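Alr1010 protein (Nostoc, PDB 3URG) probably binds calcium, and in this crystal holds a sodium ion and a bound aromatic thiol. Local coordinates at residues A[50-53]-A[54-57]; A[28-31]-A[32-35]; A[123-126]-A[127-131]. One frame throughout, in Å; residues are numbered along the deposited sequence.

Contact 1: A[50-53]-A[54-57]. With NA (sodium ion), chain C; MNB (5-mercapto-2-nitro-benzoic acid), chain B.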
ATOM      1  N   MET A  50      -0.026   9.543  -8.407  1.00 35.54           N
ATOM      2  CA  MET A  50      -0.749  10.482  -7.551  1.00 34.67           C
ATOM      3  C   MET A  50      -2.157   9.976  -7.238  1.00 31.13           C
ATOM      4  O   MET A  50      -2.608  10.032  -6.090  1.00 34.83           O
ATOM      5  CB  MET A  50      -0.818  11.866  -8.195  1.00 35.46           C
ATOM      6  CG  MET A  50      -1.408  12.948  -7.294  1.00 37.67           C
ATOM      7  SD  MET A  50      -1.790  14.458  -8.222  1.00 42.64           S
ATOM      8  CE  MET A  50      -3.186  13.929  -9.191  1.00 32.39           C
ATOM      9  N   GLY A  51      -2.846   9.473  -8.255  1.00 34.81           N
ATOM     10  CA  GLY A  51      -4.158   8.883  -8.051  1.00 32.30           C
ATOM     11  C   GLY A  51      -4.143   7.813  -6.971  1.00 33.86           C
ATOM     12  O   GLY A  51      -5.003   7.780  -6.083  1.00 30.94           O
ATOM     13  N   TRP A  52      -3.172   6.915  -7.032  1.00 27.39           N
ATOM     14  CA  TRP A  52      -3.110   5.851  -6.032  1.00 27.29           C
ATOM     15  C   TRP A  52      -2.790   6.411  -4.644  1.00 33.43           C
ATOM     16  O   TRP A  52      -3.308   5.933  -3.639  1.00 32.78           O
ATOM     17  CB  TRP A  52      -2.062   4.806  -6.425  1.00 28.47           C
ATOM     18  CG  TRP A  52      -2.627   3.688  -7.230  1.00 27.20           C
ATOM     19  CD1 TRP A  52      -2.562   3.529  -8.589  1.00 28.35           C
ATOM     20  CD2 TRP A  52      -3.362   2.570  -6.728  1.00 25.74           C
ATOM     21  NE1 TRP A  52      -3.202   2.363  -8.953  1.00 29.63           N
ATOM     22  CE2 TRP A  52      -3.707   1.764  -7.828  1.00 29.42           C
ATOM     23  CE3 TRP A  52      -3.759   2.172  -5.455  1.00 31.52           C
ATOM     24  CZ2 TRP A  52      -4.433   0.585  -7.687  1.00 32.77           C
ATOM     25  CZ3 TRP A  52      -4.483   1.006  -5.321  1.00 34.09           C
ATOM     26  CH2 TRP A  52      -4.804   0.224  -6.423  1.00 33.79           C
ATOM     27  N   TYR A  53      -1.914   7.414  -4.589  1.00 34.99           N
ATOM     28  CA  TYR A  53      -1.495   7.981  -3.310  1.00 37.40           C
ATOM     29  C   TYR A  53      -2.695   8.589  -2.584  1.00 36.65           C
ATOM     30  O   TYR A  53      -2.940   8.297  -1.410  1.00 32.48           O
ATOM     31  CB  TYR A  53      -0.396   9.043  -3.507  1.00 36.59           C
ATOM     32  CG  TYR A  53       0.165   9.591  -2.206  1.00 37.30           C
ATOM     33  CD1 TYR A  53       1.253   8.980  -1.584  1.00 42.37           C
ATOM     34  CD2 TYR A  53      -0.392  10.710  -1.599  1.00 39.19           C
ATOM     35  CE1 TYR A  53       1.777   9.474  -0.393  1.00 48.65           C
ATOM     36  CE2 TYR A  53       0.126  11.209  -0.392  1.00 40.39           C
ATOM     37  CZ  TYR A  53       1.208  10.586   0.194  1.00 46.91           C
ATOM     38  OH  TYR A  53       1.723  11.077   1.370  1.00 55.20           O
ATOM     39  N   TYR A  54      -3.430   9.448  -3.283  1.00 31.86           N
ATOM     40  CA  TYR A  54      -4.637  10.065  -2.727  1.00 36.58           C
ATOM     41  C   TYR A  54      -5.726   9.049  -2.415  1.00 37.80           C
ATOM     42  O   TYR A  54      -6.431   9.172  -1.413  1.00 37.12           O
ATOM     43  CB  TYR A  54      -5.200  11.142  -3.672  1.00 40.43           C
ATOM     44  CG  TYR A  54      -4.348  12.407  -3.732  1.00 50.81           C
ATOM     45  CD1 TYR A  54      -3.631  12.832  -2.623  1.00 49.91           C
ATOM     46  CD2 TYR A  54      -4.283  13.182  -4.893  1.00 53.34           C
ATOM     47  CE1 TYR A  54      -2.855  13.982  -2.663  1.00 61.28           C
ATOM     48  CE2 TYR A  54      -3.511  14.342  -4.942  1.00 55.69           C
ATOM     49  CZ  TYR A  54      -2.803  14.736  -3.823  1.00 68.10           C
ATOM     50  OH  TYR A  54      -2.035  15.882  -3.856  1.00 81.63           O
ATOM     51  N   TYR A  55      -5.892   8.052  -3.273  1.00 33.68           N
ATOM     52  CA  TYR A  55      -6.913   7.048  -2.994  1.00 29.98           C
ATOM     53  C   TYR A  55      -6.610   6.335  -1.666  1.00 35.51           C
ATOM     54  O   TYR A  55      -7.469   6.237  -0.793  1.00 33.43           O
ATOM     55  CB  TYR A  55      -7.071   6.051  -4.149  1.00 29.78           C
ATOM     56  CG  TYR A  55      -7.936   4.843  -3.809  1.00 34.19           C
ATOM     57  CD1 TYR A  55      -9.330   4.922  -3.802  1.00 43.83           C
ATOM     58  CD2 TYR A  55      -7.350   3.621  -3.507  1.00 42.97           C
ATOM     59  CE1 TYR A  55     -10.115   3.805  -3.501  1.00 45.71           C
ATOM     60  CE2 TYR A  55      -8.123   2.507  -3.208  1.00 47.05           C
ATOM     61  CZ  TYR A  55      -9.494   2.601  -3.205  1.00 47.31           C
ATOM     62  OH  TYR A  55     -10.226   1.468  -2.900  1.00 56.70           O
ATOM     63  N   LEU A  56      -5.394   5.867  -1.508  1.00 29.64           N
ATOM     64  CA  LEU A  56      -5.006   5.143  -0.329  1.00 28.73           C
ATOM     65  C   LEU A  56      -5.073   6.009   0.918  1.00 34.32           C
ATOM     66  O   LEU A  56      -5.577   5.607   1.935  1.00 33.25           O
ATOM     67  CB  LEU A  56      -3.624   4.561  -0.513  1.00 28.16           C
ATOM     68  CG  LEU A  56      -3.489   3.390  -1.463  1.00 28.54           C
ATOM     69  CD1 LEU A  56      -2.109   3.039  -1.705  1.00 29.98           C
ATOM     70  CD2 LEU A  56      -4.245   2.225  -1.029  1.00 26.98           C
ATOM     71  N   ASP A  57      -4.613   7.228   0.785  1.00 30.38           N
ATOM     72  CA  ASP A  57      -4.680   8.188   1.871  1.00 31.98           C
ATOM     73  C   ASP A  57      -6.116   8.445   2.272  1.00 40.21           C
ATOM     74  O   ASP A  57      -6.395   8.672   3.432  1.00 41.75           O
ATOM     75  CB  ASP A  57      -4.044   9.518   1.491  1.00 34.59           C
ATOM     76  CG  ASP A  57      -3.707  10.367   2.711  1.00 48.80           C
ATOM     77  OD1 ASP A  57      -3.583  11.602   2.564  1.00 55.66           O
ATOM     78  OD2 ASP A  57      -3.562   9.798   3.814  1.00 48.48           O
TER
HETATM   79 NA    NA C 127      -7.184   8.002   5.743  1.00 47.87          NA
HETATM   80  C6  MNB B 401       3.267  13.889  -5.634  1.00 64.46           C
HETATM   81  C1  MNB B 401       3.732  14.753  -6.572  1.00 72.21           C
HETATM   82  C2  MNB B 401       3.626  14.396  -7.956  1.00 71.67           C
HETATM   83  C3  MNB B 401       3.040  13.142  -8.322  1.00 57.42           C
HETATM   84  C4  MNB B 401       2.565  12.253  -7.343  1.00 47.57           C
HETATM   85  C5  MNB B 401       2.666  12.599  -6.030  1.00 50.42           C
HETATM   86  S5  MNB B 401       2.062  11.527  -4.782  1.00 55.75           S
HETATM   87  C10 MNB B 401       4.331  16.027  -6.058  1.00 82.06           C
HETATM   88  O12 MNB B 401       4.839  16.841  -6.798  1.00 90.33           O
HETATM   89  O11 MNB B 401       4.410  16.240  -4.702  1.00 88.22           O
HETATM   90  N7  MNB B 401       4.082  15.219  -9.043  1.00 79.69           N
HETATM   91  O9  MNB B 401       3.976  14.779 -10.261  1.00 74.71           O
HETATM   92  O8  MNB B 401       4.528  16.418  -8.853  1.00 87.32           O
HETATM   93  O   HOH W   1      -5.584  10.352   5.964  1.00 45.62           O
HETATM   94  O   HOH W   2      -9.746   8.954   5.430  1.00 53.85           O
HETATM   95  O   HOH W   3      -7.514   8.192   8.470  1.00 54.27           O

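Contact 2: A[28-31]-A[32-35]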
ATOM      1  N   GLU A  28     -12.764  -8.170 -12.145  1.00 36.06           N
ATOM      2  CA  GLU A  28     -13.445  -7.039 -12.781  1.00 37.59           C
ATOM      3  C   GLU A  28     -14.005  -6.036 -11.775  1.00 40.29           C
ATOM      4  O   GLU A  28     -14.118  -4.853 -12.069  1.00 35.82           O
ATOM      5  CB  GLU A  28     -14.542  -7.521 -13.741  1.00 38.20           C
ATOM      6  CG  GLU A  28     -14.026  -8.386 -14.878  1.00 39.36           C
ATOM      7  CD  GLU A  28     -12.970  -7.686 -15.725  1.00 43.29           C
ATOM      8  OE1 GLU A  28     -12.941  -6.436 -15.749  1.00 41.24           O
ATOM      9  OE2 GLU A  28     -12.172  -8.392 -16.374  1.00 42.57           O
ATOM     10  N   THR A  29     -14.353  -6.498 -10.581  1.00 38.10           N
ATOM     11  CA  THR A  29     -14.801  -5.566  -9.557  1.00 34.99           C
ATOM     12  C   THR A  29     -13.661  -4.606  -9.189  1.00 38.19           C
ATOM     13  O   THR A  29     -13.857  -3.392  -9.092  1.00 35.20           O
ATOM     14  CB  THR A  29     -15.286  -6.307  -8.299  1.00 41.23           C
ATOM     15  OG1 THR A  29     -16.326  -7.220  -8.658  1.00 42.10           O
ATOM     16  CG2 THR A  29     -15.815  -5.316  -7.271  1.00 44.05           C
ATOM     17  N   ARG A  30     -12.461  -5.150  -9.007  1.00 35.73           N
ATOM     18  CA  ARG A  30     -11.310  -4.310  -8.673  1.00 31.12           C
ATOM     19  C   ARG A  30     -10.926  -3.413  -9.867  1.00 34.73           C
ATOM     20  O   ARG A  30     -10.627  -2.227  -9.698  1.00 33.34           O
ATOM     21  CB  ARG A  30     -10.121  -5.157  -8.214  1.00 28.54           C
ATOM     22  CG  ARG A  30     -10.395  -6.012  -6.955  1.00 34.98           C
ATOM     23  CD  ARG A  30      -9.104  -6.495  -6.259  1.00 35.45           C
ATOM     24  NE  ARG A  30      -9.415  -7.488  -5.225  1.00 37.44           N
ATOM     25  CZ  ARG A  30      -9.803  -7.177  -3.991  1.00 37.15           C
ATOM     26  NH1 ARG A  30      -9.895  -5.902  -3.638  1.00 28.89           N
ATOM     27  NH2 ARG A  30     -10.106  -8.129  -3.112  1.00 40.50           N
ATOM     28  N   GLU A  31     -10.951  -3.980 -11.069  1.00 36.32           N
ATOM     29  CA  GLU A  31     -10.658  -3.210 -12.276  1.00 34.87           C
ATOM     30  C   GLU A  31     -11.593  -2.006 -12.414  1.00 35.34           C
ATOM     31  O   GLU A  31     -11.150  -0.899 -12.696  1.00 32.62           O
ATOM     32  CB  GLU A  31     -10.737  -4.099 -13.530  1.00 34.45           C
ATOM     33  CG  GLU A  31      -9.692  -5.228 -13.564  1.00 40.56           C
ATOM     34  CD  GLU A  31      -8.294  -4.741 -13.917  1.00 39.72           C
ATOM     35  OE1 GLU A  31      -8.143  -3.580 -14.374  1.00 38.93           O
ATOM     36  OE2 GLU A  31      -7.341  -5.526 -13.746  1.00 38.07           O
ATOM     37  N   HIS A  32     -12.890  -2.218 -12.220  1.00 35.34           N
ATOM     38  CA  HIS A  32     -13.846  -1.113 -12.346  1.00 34.68           C
ATOM     39  C   HIS A  32     -13.533  -0.021 -11.331  1.00 29.99           C
ATOM     40  O   HIS A  32     -13.556   1.166 -11.646  1.00 38.08           O
ATOM     41  CB  HIS A  32     -15.278  -1.611 -12.130  1.00 37.62           C
ATOM     42  CG  HIS A  32     -16.316  -0.537 -12.230  1.00 35.82           C
ATOM     43  ND1 HIS A  32     -16.668   0.050 -13.426  1.00 41.08           N
ATOM     44  CD2 HIS A  32     -17.102   0.037 -11.286  1.00 41.24           C
ATOM     45  CE1 HIS A  32     -17.612   0.950 -13.213  1.00 42.95           C
ATOM     46  NE2 HIS A  32     -17.888   0.965 -11.921  1.00 44.31           N
ATOM     47  N   ARG A  33     -13.251  -0.435 -10.102  1.00 33.72           N
ATOM     48  CA  ARG A  33     -13.009   0.517  -9.030  1.00 32.48           C
ATOM     49  C   ARG A  33     -11.714   1.288  -9.290  1.00 36.50           C
ATOM     50  O   ARG A  33     -11.651   2.507  -9.102  1.00 36.94           O
ATOM     51  CB  ARG A  33     -12.949  -0.200  -7.680  1.00 36.07           C
ATOM     52  CG  ARG A  33     -12.650   0.719  -6.518  1.00 34.02           C
ATOM     53  CD  ARG A  33     -13.055   0.075  -5.190  1.00 39.79           C
ATOM     54  NE  ARG A  33     -12.424  -1.228  -4.979  1.00 34.95           N
ATOM     55  CZ  ARG A  33     -13.100  -2.370  -4.897  1.00 38.83           C
ATOM     56  NH1 ARG A  33     -14.422  -2.360  -5.008  1.00 42.74           N
ATOM     57  NH2 ARG A  33     -12.460  -3.516  -4.703  1.00 32.86           N
ATOM     58  N   ILE A  34     -10.678   0.580  -9.725  1.00 31.43           N
ATOM     59  CA  ILE A  34      -9.412   1.243 -10.030  1.00 32.12           C
ATOM     60  C   ILE A  34      -9.599   2.263 -11.151  1.00 35.10           C
ATOM     61  O   ILE A  34      -9.101   3.388 -11.077  1.00 35.98           O
ATOM     62  CB  ILE A  34      -8.332   0.236 -10.442  1.00 34.97           C
ATOM     63  CG1 ILE A  34      -7.869  -0.563  -9.216  1.00 38.57           C
ATOM     64  CG2 ILE A  34      -7.150   0.964 -11.107  1.00 37.40           C
ATOM     65  CD1 ILE A  34      -7.087  -1.803  -9.570  1.00 40.56           C
ATOM     66  N   GLU A  35     -10.315   1.856 -12.194  1.00 28.01           N
ATOM     67  CA  GLU A  35     -10.578   2.727 -13.334  1.00 30.88           C
ATOM     68  C   GLU A  35     -11.340   4.003 -12.953  1.00 37.93           C
ATOM     69  O   GLU A  35     -10.970   5.107 -13.370  1.00 37.88           O
ATOM     70  CB  GLU A  35     -11.384   1.967 -14.397  1.00 35.32           C
ATOM     71  CG  GLU A  35     -11.935   2.865 -15.486  1.00 41.06           C
ATOM     72  CD  GLU A  35     -12.786   2.105 -16.497  1.00 54.53           C
ATOM     73  OE1 GLU A  35     -13.877   2.600 -16.843  1.00 58.27           O
ATOM     74  OE2 GLU A  35     -12.367   1.011 -16.932  1.00 59.31           O
TER

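Contact 3: A[123-126]-A[127-131]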
ATOM      1  N   ILE A 123      -4.168  -6.013  10.633  1.00 35.17           N
ATOM      2  CA  ILE A 123      -4.790  -6.839  11.673  1.00 36.07           C
ATOM      3  C   ILE A 123      -6.178  -6.334  12.054  1.00 36.15           C
ATOM      4  O   ILE A 123      -6.332  -5.203  12.509  1.00 40.49           O
ATOM      5  CB  ILE A 123      -3.898  -6.913  12.926  1.00 41.62           C
ATOM      6  CG1 ILE A 123      -2.511  -7.431  12.548  1.00 38.77           C
ATOM      7  CG2 ILE A 123      -4.526  -7.826  13.985  1.00 38.89           C
ATOM      8  CD1 ILE A 123      -1.518  -7.323  13.665  1.00 40.45           C
ATOM      9  N   ASP A 124      -7.185  -7.174  11.823  1.00 41.18           N
ATOM     10  CA  ASP A 124      -8.576  -6.865  12.156  1.00 45.54           C
ATOM     11  C   ASP A 124      -9.048  -5.469  11.779  1.00 44.35           C
ATOM     12  O   ASP A 124      -9.706  -4.805  12.578  1.00 45.56           O
ATOM     13  CB  ASP A 124      -8.822  -7.071  13.650  1.00 64.88           C
ATOM     14  CG  ASP A 124      -9.109  -8.504  13.991  1.00 77.92           C
ATOM     15  OD1 ASP A 124      -8.259  -9.364  13.683  1.00 74.92           O
ATOM     16  OD2 ASP A 124     -10.191  -8.770  14.563  1.00 90.56           O
ATOM     17  N   VAL A 125      -8.739  -5.025  10.568  1.00 37.85           N
ATOM     18  CA  VAL A 125      -9.183  -3.698  10.137  1.00 44.57           C
ATOM     19  C   VAL A 125     -10.598  -3.689   9.549  1.00 47.53           C
ATOM     20  O   VAL A 125     -11.157  -4.741   9.227  1.00 38.15           O
ATOM     21  CB  VAL A 125      -8.222  -3.085   9.114  1.00 39.96           C
ATOM     22  CG1 VAL A 125      -6.885  -2.789   9.769  1.00 47.85           C
ATOM     23  CG2 VAL A 125      -8.052  -4.014   7.926  1.00 36.43           C
ATOM     24  N   ASP A 126     -11.173  -2.495   9.409  1.00 48.19           N
ATOM     25  CA  ASP A 126     -12.518  -2.369   8.850  1.00 50.13           C
ATOM     26  C   ASP A 126     -12.507  -2.715   7.367  1.00 42.96           C
ATOM     27  O   ASP A 126     -11.451  -2.733   6.731  1.00 34.31           O
ATOM     28  CB  ASP A 126     -13.085  -0.964   9.061  1.00 62.17           C
ATOM     29  CG  ASP A 126     -12.323   0.098   8.293  1.00 69.32           C
ATOM     30  OD1 ASP A 126     -12.842   1.228   8.158  1.00 76.35           O
ATOM     31  OD2 ASP A 126     -11.210  -0.193   7.821  1.00 72.17           O
ATOM     32  N   ASP A 127     -13.691  -2.974   6.826  1.00 42.95           N
ATOM     33  CA  ASP A 127     -13.825  -3.467   5.465  1.00 43.75           C
ATOM     34  C   ASP A 127     -13.178  -2.583   4.407  1.00 36.63           C
ATOM     35  O   ASP A 127     -12.550  -3.090   3.484  1.00 35.94           O
ATOM     36  CB  ASP A 127     -15.299  -3.672   5.126  1.00 53.49           C
ATOM     37  CG  ASP A 127     -15.900  -4.837   5.871  1.00 59.63           C
ATOM     38  OD1 ASP A 127     -15.116  -5.651   6.410  1.00 53.47           O
ATOM     39  OD2 ASP A 127     -17.147  -4.939   5.907  1.00 61.54           O
ATOM     40  N   ASP A 128     -13.339  -1.270   4.529  1.00 38.15           N
ATOM     41  CA  ASP A 128     -12.826  -0.366   3.499  1.00 38.13           C
ATOM     42  C   ASP A 128     -11.300  -0.336   3.474  1.00 38.21           C
ATOM     43  O   ASP A 128     -10.688  -0.196   2.414  1.00 36.40           O
ATOM     44  CB  ASP A 128     -13.397   1.038   3.687  1.00 51.27           C
ATOM     45  CG  ASP A 128     -14.904   1.087   3.449  1.00 60.80           C
ATOM     46  OD1 ASP A 128     -15.413   0.214   2.705  1.00 50.48           O
ATOM     47  OD2 ASP A 128     -15.573   1.986   4.008  1.00 65.43           O
ATOM     48  N   THR A 129     -10.681  -0.465   4.643  1.00 31.50           N
ATOM     49  CA  THR A 129      -9.218  -0.437   4.715  1.00 29.39           C
ATOM     50  C   THR A 129      -8.692  -1.703   4.063  1.00 34.61           C
ATOM     51  O   THR A 129      -7.784  -1.666   3.217  1.00 34.19           O
ATOM     52  CB  THR A 129      -8.726  -0.366   6.192  1.00 31.83           C
ATOM     53  OG1 THR A 129      -9.100   0.891   6.759  1.00 33.17           O
ATOM     54  CG2 THR A 129      -7.218  -0.510   6.284  1.00 27.71           C
ATOM     55  N   GLN A 130      -9.269  -2.831   4.470  1.00 34.12           N
ATOM     56  CA  GLN A 130      -8.904  -4.118   3.895  1.00 34.67           C
ATOM     57  C   GLN A 130      -9.060  -4.109   2.368  1.00 33.90           C
ATOM     58  O   GLN A 130      -8.197  -4.598   1.639  1.00 38.95           O
ATOM     59  CB  GLN A 130      -9.775  -5.207   4.511  1.00 44.11           C
ATOM     60  CG  GLN A 130      -9.830  -6.500   3.729  1.00 62.30           C
ATOM     61  CD  GLN A 130     -11.105  -7.281   4.011  1.00 82.54           C
ATOM     62  OE1 GLN A 130     -11.149  -8.114   4.920  1.00 86.92           O
ATOM     63  NE2 GLN A 130     -12.157  -7.007   3.236  1.00 87.97           N
ATOM     64  N   GLU A 131     -10.175  -3.566   1.884  1.00 32.65           N
ATOM     65  CA  GLU A 131     -10.409  -3.499   0.444  1.00 32.70           C
ATOM     66  C   GLU A 131      -9.328  -2.702  -0.299  1.00 36.78           C
ATOM     67  O   GLU A 131      -8.805  -3.154  -1.327  1.00 37.15           O
ATOM     68  CB  GLU A 131     -11.790  -2.905   0.168  1.00 38.89           C
ATOM     69  CG  GLU A 131     -12.149  -2.842  -1.308  1.00 37.15           C
ATOM     70  CD  GLU A 131     -13.550  -2.318  -1.511  1.00 44.71           C
ATOM     71  OE1 GLU A 131     -13.700  -1.096  -1.712  1.00 48.99           O
ATOM     72  OE2 GLU A 131     -14.499  -3.130  -1.455  1.00 46.92           O
TER
HETATM   73  O   HOH W   4     -15.140   0.228   6.410  1.00 76.97           O

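Contact 1: A[50-53]-A[54-57]
Met-50 crosses the ring of Tyr-54, one turn further on in helix 45-59, obliquely at its CE2 corner, and apolar packing of this kind dominates the contact. CG of Met-50 comes within 3.4 Å of CE2 of Tyr-54, and SD, 4.9 Å from the ring centroid and 62° off its normal, makes an oblique Met-aromatic contact. With its CG anti to the backbone N (chi1 -173°), the flexible methionine reaches this ring while its CB rests 3.5 Å from C4 of the bound mercaptonitrobenzoate. Tyr-53 joins the same pocket through its CB, 3.7 Å from the ligand's S5, and sends its hydroxyl to the carbonyl of Ala-89. On the buried side, CG of Leu-56 meets the edge of the Trp-52 indole at CE3 (4.2 Å); Trp-136 and Trp-139 of helix 127-141 pack edge-to-face with that indole, a place that suits a broad, largely apolar ring.

The backbone bonds are regular i to i+4 pairs, that from Tyr-54 N to Met-50 O almost straight at 177°.

Asp-57 binds the ion through its backbone: its carbonyl O coordinates sodium at 2.5 Å, with Leu-60 O and three waters completing the site. One of those waters donates to Asp-57 OD2 (3.0 Å). Neutral oxygens and water thus make up the first shell, while the aspartate carboxylate acts from the second, where its negative charge would be expected to favour a cation.

Contact 2: A[28-31]-A[32-35]
Arg-30 and Arg-33 lie side by side near the start of helix 28-39, an alpha-helix whose i to i+4 spacing sets the backbone bonds while i to i+3 brings the two arginines together. The close packing is on the face turned to helix 127-141. There Ile-34, beta-branched and apolar, sets CG1 3.3 Å from the carbonyl O of Arg-30, and its own N donates to that oxygen at 2.8 Å. Beyond it the isoleucine meets Trp-52, Tyr-138 and Trp-139, so a compact aliphatic group fits where three aromatic residues converge.

Near this patch Arg-30 runs extended from CG to NE; Arg-33, with CG anti to N, bends at chi3 (56°), and the two side chains end near each other. Both reach Asp-135, Arg-30 through NH1 and Arg-33 through NE, so one carboxylate gathers both guanidinium groups. Glu-31, bent at chi2, gives OE2 to the hydroxyls of Tyr-138 and Tyr-144.

The other side is looser, and polar His-32 and Glu-35 suit its exposed positions; each makes its closest side-chain approach through CB, against a carbonyl of the preceding turn. The Thr-29 side chain comes near only at CG2, 4.0 Å from Arg-33 NH1, though its carbonyl O lies over a face of that guanidinium. Back on the packed side, the guanidinium planes of the arginine pair stand 77° apart, with Arg-30 NH1 in the plane of the Arg-33 group at its edge, 3.7 Å from Arg-33 NH2.

Contact 3: A[123-126]-A[127-131]
The carboxylate of Asp-126 is the flat group here, and Thr-129 meets it in two ways. Thr-129 OG1 donates to the syn lone pair of OD2 at 2.6 Å. From above the plane, 52° out of it, Thr-129 N reaches the same OD2 at 3.2 Å. At the other oxygen, OD1, a water donates a weak bond, and that water also accepts from Asp-128 N. Two protein donors therefore grip OD2 and should hold the carboxylate against rotation; their pull would be expected to stabilise its negative charge.

Asp-126 is the N-cap of helix 127-141, and its bond to the NH three residues on is the classic capping bond. Aspartate suits the place because a short acidic side chain can fold back to a first-turn NH, here that of Thr-129, which has no carbonyl of an earlier turn to pair with. The torsion does this: chi1 of 66° puts CG between the backbone N and the carbonyl carbon. The main chain begins the helix alongside, with Gln-130 N donating to Asp-126 O in a nearly straight bond of 3.1 Å (179°).

Thr-129 also uses OG1 to accept from Glu-61 N. Its methyl, CG2, takes the other branch and lies 4.0 Å from CB of Val-125, and both side chains touch Phe-64 of strand 64-72. Beta-branched Val-125 crosses Thr-129 at about a right angle, its CG2 4.0 Å from CB of Gln-130.

Along the chain contact 2 comes first, on helix 28-39, then contact 1 on helix 45-59, and contact 3 last, where the loop after strand 120-122 enters helix 127-141. Their centres lie about 15 to 18 Å apart, yet the three helices pack together. Contacts 1 and 2 touch through Trp-52 with Ile-34 and Tyr-55 with Arg-33. Contacts 2 and 3 meet through a long, weak ion pair of Arg-33 with Glu-131 and packing of Arg-30 on Glu-131 O; contacts 1 and 3 do not touch. Helix 127-141 borders both earlier helices, through Trp-136 and Trp-139 on Trp-52 and Asp-135 with the arginines, while contact 3 lies beside the antiparallel sheet, near the sodium site of contact 1.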